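Local coordinates for metallo-beta-lactamase (Chryseobacterium indologenes, PDB 3L6N), which hydrolyses the beta-lactam ring of penicillins, cephalosporins and carbapenems as a class B, zinc-dependent beta-lactamase, and so confers resistance to these antibiotics, at residues A74-H78 with D79-G83; T98-T101 with N102-L105. One frame throughout, in Å; residues are numbered along the deposited sequence. Where two conformers were deposited one is given.

Contact 1 (74-83) is a buried loop that supplies ligands to both zinc ions; contact 2 (98-105) comprises T98 and the first turns of helix 99-107, partly buried and farther from the centre of the chain. Their chemistry follows their place: metal bonds, a shared carbonyl acceptor and an arginine over a histidine ring in the loop; a regular run of helical bonds, an N-cap and a solvent-side charged pair in the helix. The two touch directly: T101 CG2 lies against the backbone of H76 and S77, while F104 and L105 pack on S77.

Contact 1 (A74-H78 with D79-G83); sequences ATHSH and DDRAG. With ZN (zinc ion), chain B; ZN (zinc ion), chain C.
The loop closes on itself through backbone bonds from R81 N and G83 N to H78 O and from A82 N to H76 O. The first two donors reach H78 O from opposite faces of its carbonyl plane, and the G83 bond is almost straight at N-H (3.3 Å from G83 N to H78 O, 174°). Together they complete the turn carrying the HxHxD motif of metallo-beta-lactamases. H76 NE2 lies 2.1 Å from one zinc ion and H78 ND1 2.0 Å from the same ion, whereas D80 OD2 holds the other at 2.0 Å. Water 2 bridges the two metals and donates to D80 OD1, so each carboxylate oxygen has its own task. H139 completes the protein ligands of the first zinc, C158 and H200 those of the second. Across its ring from the metal-bound ND1, H78 NE2 hydrogen-bonds E173. In the conformer described, one of two deposited, R81 CG stands beside the backbone N (chi1 -54°) and over one face of the H76 ring, 3.5 Å from its centroid, a CH-pi contact. There NE donates to D80 O at 2.8 Å, the guanidinium makes a salt bridge with D46, and NH2 hydrogen-bonds N32 O. D46 also hydrogen-bonds T75 OG1, so both segments share this carboxylate. A74 CB and A82 CB meet at 3.6 Å. The loop runs from strand 69-73 to helix 86-90; A74 bonds through its backbone to Y96 of strand 94-97, and S77 and A82 pack against helix 99-107.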
loop_
_atom_site.group_PDB
_atom_site.type_symbol
_atom_site.label_atom_id
_atom_site.label_comp_id
_atom_site.label_asym_id
_atom_site.label_seq_id
_atom_site.Cartn_x
_atom_site.Cartn_y
_atom_site.Cartn_z
ATOM N N ALA A 74 -5.249 -2.892 3.728
ATOM C CA ALA A 74 -5.435 -2.443 2.339
ATOM C C ALA A 74 -5.495 -0.932 2.283
ATOM O O ALA A 74 -6.212 -0.314 3.079
ATOM C CB ALA A 74 -6.739 -3.027 1.766
ATOM N N THR A 75 -4.756 -0.336 1.345
ATOM C CA THR A 75 -4.748 1.121 1.219
ATOM C C THR A 75 -5.742 1.670 0.188
ATOM O O THR A 75 -5.888 2.887 0.045
ATOM C CB THR A 75 -3.336 1.723 1.009
ATOM O OG1 THR A 75 -2.819 1.303 -0.257
ATOM C CG2 THR A 75 -2.389 1.311 2.133
ATOM N N HIS A 76 -6.391 0.766 -0.543
ATOM C CA HIS A 76 -7.678 1.020 -1.225
ATOM C C HIS A 76 -8.197 -0.280 -1.841
ATOM O O HIS A 76 -7.621 -1.353 -1.587
ATOM C CB HIS A 76 -7.686 2.242 -2.207
ATOM C CG HIS A 76 -6.788 2.128 -3.404
ATOM N ND1 HIS A 76 -5.438 2.411 -3.356
ATOM C CD2 HIS A 76 -7.075 1.888 -4.705
ATOM C CE1 HIS A 76 -4.920 2.278 -4.567
ATOM N NE2 HIS A 76 -5.891 1.961 -5.403
ATOM N N SER A 77 -9.289 -0.206 -2.609
ATOM C CA SER A 77 -10.009 -1.424 -2.993
ATOM C C SER A 77 -9.461 -2.174 -4.197
ATOM O O SER A 77 -9.893 -3.292 -4.455
ATOM C CB SER A 77 -11.481 -1.116 -3.263
ATOM O OG SER A 77 -11.618 -0.429 -4.502
ATOM N N HIS A 78 -8.532 -1.564 -4.928
ATOM C CA HIS A 78 -8.065 -2.124 -6.194
ATOM C C HIS A 78 -7.251 -3.408 -6.049
ATOM O O HIS A 78 -6.759 -3.737 -4.970
ATOM C CB HIS A 78 -7.252 -1.080 -6.961
ATOM C CG HIS A 78 -8.078 0.010 -7.569
ATOM N ND1 HIS A 78 -7.538 1.218 -7.961
ATOM C CD2 HIS A 78 -9.398 0.067 -7.870
ATOM C CE1 HIS A 78 -8.495 1.964 -8.491
ATOM N NE2 HIS A 78 -9.631 1.298 -8.434
ATOM N N ASP A 79 -7.120 -4.128 -7.159
ATOM C CA ASP A 79 -6.456 -5.447 -7.174
ATOM C C ASP A 79 -5.021 -5.458 -6.655
ATOM O O ASP A 79 -4.577 -6.463 -6.091
ATOM C CB ASP A 79 -6.430 -6.006 -8.593
ATOM C CG ASP A 79 -7.795 -6.395 -9.113
ATOM O OD1 ASP A 79 -7.866 -6.684 -10.327
ATOM O OD2 ASP A 79 -8.788 -6.424 -8.359
ATOM N N ASP A 80 -4.299 -4.356 -6.862
ATOM C CA ASP A 80 -2.906 -4.226 -6.422
ATOM C C ASP A 80 -2.799 -3.769 -4.969
ATOM O O ASP A 80 -1.701 -3.524 -4.475
ATOM C CB ASP A 80 -2.117 -3.268 -7.346
ATOM C CG ASP A 80 -2.696 -1.863 -7.380
ATOM O OD1 ASP A 80 -3.914 -1.712 -7.577
ATOM O OD2 ASP A 80 -1.914 -0.887 -7.230
ATOM N N ARG A 81 -3.939 -3.703 -4.286
ATOM C CA ARG A 81 -3.991 -3.171 -2.931
ATOM C C ARG A 81 -4.698 -4.176 -2.026
ATOM O O ARG A 81 -4.050 -5.050 -1.452
ATOM C CB ARG A 81 -4.671 -1.797 -2.924
ATOM C CG ARG A 81 -4.049 -0.785 -3.898
ATOM C CD ARG A 81 -2.823 -0.094 -3.312
ATOM N NE ARG A 81 -1.621 -0.918 -3.365
ATOM C CZ ARG A 81 -0.393 -0.451 -3.152
ATOM N NH1 ARG A 81 -0.213 0.832 -2.866
ATOM N NH2 ARG A 81 0.650 -1.266 -3.204
ATOM N N ALA A 82 -6.023 -4.088 -1.930
ATOM C CA ALA A 82 -6.796 -5.110 -1.195
ATOM C C ALA A 82 -6.692 -6.485 -1.854
ATOM O O ALA A 82 -6.641 -7.511 -1.167
ATOM C CB ALA A 82 -8.262 -4.704 -1.081
ATOM N N GLY A 83 -6.673 -6.507 -3.179
ATOM C CA GLY A 83 -6.701 -7.777 -3.907
ATOM C C GLY A 83 -7.904 -8.610 -3.495
ATOM O O GLY A 83 -9.011 -8.079 -3.313
HETATM ZN ZN ZN B . -5.734 1.972 -7.495
HETATM ZN ZN ZN C . -2.200 1.115 -7.557
HETATM O O HOH W 1 -9.318 -5.889 -5.072
HETATM O O HOH W 2 -4.228 0.901 -7.977
#

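Contact 2 (T98-T101 with N102-L105); sequences TAKT and NEFL
The ring of F104 carries K100 O over one face, CG being the nearest ring atom at 3.7 Å from that oxygen. K100 O is already engaged: it accepts from F104 N one helical turn on, and water 3 donates to it and to E103 OE1. The side chains of E103 and K100 lie side by side, pointing the same way, with E103 OE1 3.6 Å from K100 CD. Any attraction between their charges is probably weak, as K100 NZ is 4.5 Å from E103 OE1, beyond a salt bridge. On the buried side, T101 has its hydroxyl beside the backbone N (chi1 -71°), where it bonds D142, and this turns CG2 along the side chain of L105, 4.0 Å from its CD1. The amide of N102 bonds through ND2 to S113 in the loop beyond the helix. Successive i to i+4 bonds run from N102 N to T98 O through L105 N to T101 O, the last 2.9 Å long. At the start, T98 OG1 accepts from T101 N at 3.0 Å. That is a classic threonine N-cap, here opening the helix of the beta-alpha-beta unit formed by strand 94-97, helix 99-107 and strand 115-116.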
loop_
_atom_site.group_PDB
_atom_site.type_symbol
_atom_site.label_atom_id
_atom_site.label_comp_id
_atom_site.label_asym_id
_atom_site.label_seq_id
_atom_site.Cartn_x
_atom_site.Cartn_y
_atom_site.Cartn_z
ATOM N N THR A 98 -10.763 0.355 5.422
ATOM C CA THR A 98 -11.732 1.365 5.846
ATOM C C THR A 98 -13.147 0.967 5.428
ATOM O O THR A 98 -13.338 0.121 4.542
ATOM C CB THR A 98 -11.450 2.730 5.221
ATOM O OG1 THR A 98 -11.590 2.622 3.797
ATOM C CG2 THR A 98 -10.055 3.242 5.583
ATOM N N ALA A 99 -14.145 1.588 6.060
ATOM C CA ALA A 99 -15.534 1.395 5.648
ATOM C C ALA A 99 -15.733 1.703 4.160
ATOM O O ALA A 99 -16.396 0.942 3.455
ATOM C CB ALA A 99 -16.466 2.233 6.515
ATOM N N LYS A 100 -15.118 2.786 3.676
ATOM C CA LYS A 100 -15.239 3.175 2.264
ATOM C C LYS A 100 -14.673 2.111 1.330
ATOM O O LYS A 100 -15.275 1.770 0.311
ATOM C CB LYS A 100 -14.548 4.523 2.011
ATOM C CG LYS A 100 -15.190 5.691 2.756
ATOM C CD LYS A 100 -16.527 6.104 2.139
ATOM C CE LYS A 100 -17.112 7.332 2.846
ATOM N NZ LYS A 100 -18.350 7.846 2.176
ATOM N N THR A 101 -13.509 1.584 1.692
ATOM C CA THR A 101 -12.863 0.561 0.881
ATOM C C THR A 101 -13.732 -0.692 0.839
ATOM O O THR A 101 -13.909 -1.298 -0.218
ATOM C CB THR A 101 -11.448 0.272 1.415
ATOM O OG1 THR A 101 -10.616 1.397 1.112
ATOM C CG2 THR A 101 -10.839 -0.972 0.759
ATOM N N ASN A 102 -14.288 -1.064 1.989
ATOM C CA ASN A 102 -15.189 -2.204 2.041
ATOM C C ASN A 102 -16.434 -2.007 1.200
ATOM O O ASN A 102 -16.890 -2.948 0.578
ATOM C CB ASN A 102 -15.564 -2.549 3.487
ATOM C CG ASN A 102 -14.490 -3.371 4.170
ATOM O OD1 ASN A 102 -13.762 -4.122 3.518
ATOM N ND2 ASN A 102 -14.386 -3.238 5.487
ATOM N N GLU A 103 -16.972 -0.790 1.179
ATOM C CA GLU A 103 -18.138 -0.492 0.353
ATOM C C GLU A 103 -17.819 -0.703 -1.122
ATOM O O GLU A 103 -18.647 -1.222 -1.869
ATOM C CB GLU A 103 -18.597 0.937 0.585
ATOM C CG GLU A 103 -19.387 1.110 1.860
ATOM C CD GLU A 103 -19.421 2.549 2.330
ATOM O OE1 GLU A 103 -18.937 3.449 1.606
ATOM O OE2 GLU A 103 -19.938 2.779 3.441
ATOM N N PHE A 104 -16.612 -0.310 -1.536
ATOM C CA PHE A 104 -16.177 -0.528 -2.914
ATOM C C PHE A 104 -15.966 -2.013 -3.222
ATOM O O PHE A 104 -16.366 -2.491 -4.275
ATOM C CB PHE A 104 -14.882 0.236 -3.208
ATOM C CG PHE A 104 -15.061 1.725 -3.416
ATOM C CD1 PHE A 104 -13.935 2.542 -3.477
ATOM C CD2 PHE A 104 -16.323 2.309 -3.561
ATOM C CE1 PHE A 104 -14.043 3.910 -3.695
ATOM C CE2 PHE A 104 -16.455 3.696 -3.774
ATOM C CZ PHE A 104 -15.304 4.501 -3.843
ATOM N N LEU A 105 -15.324 -2.737 -2.304
ATOM C CA LEU A 105 -15.107 -4.168 -2.482
ATOM C C LEU A 105 -16.430 -4.909 -2.648
ATOM O O LEU A 105 -16.587 -5.715 -3.560
ATOM C CB LEU A 105 -14.311 -4.747 -1.307
ATOM C CG LEU A 105 -12.838 -4.333 -1.230
ATOM C CD1 LEU A 105 -12.268 -4.678 0.149
ATOM C CD2 LEU A 105 -12.024 -4.971 -2.355
HETATM O O HOH W 3 -17.346 3.885 -0.679
#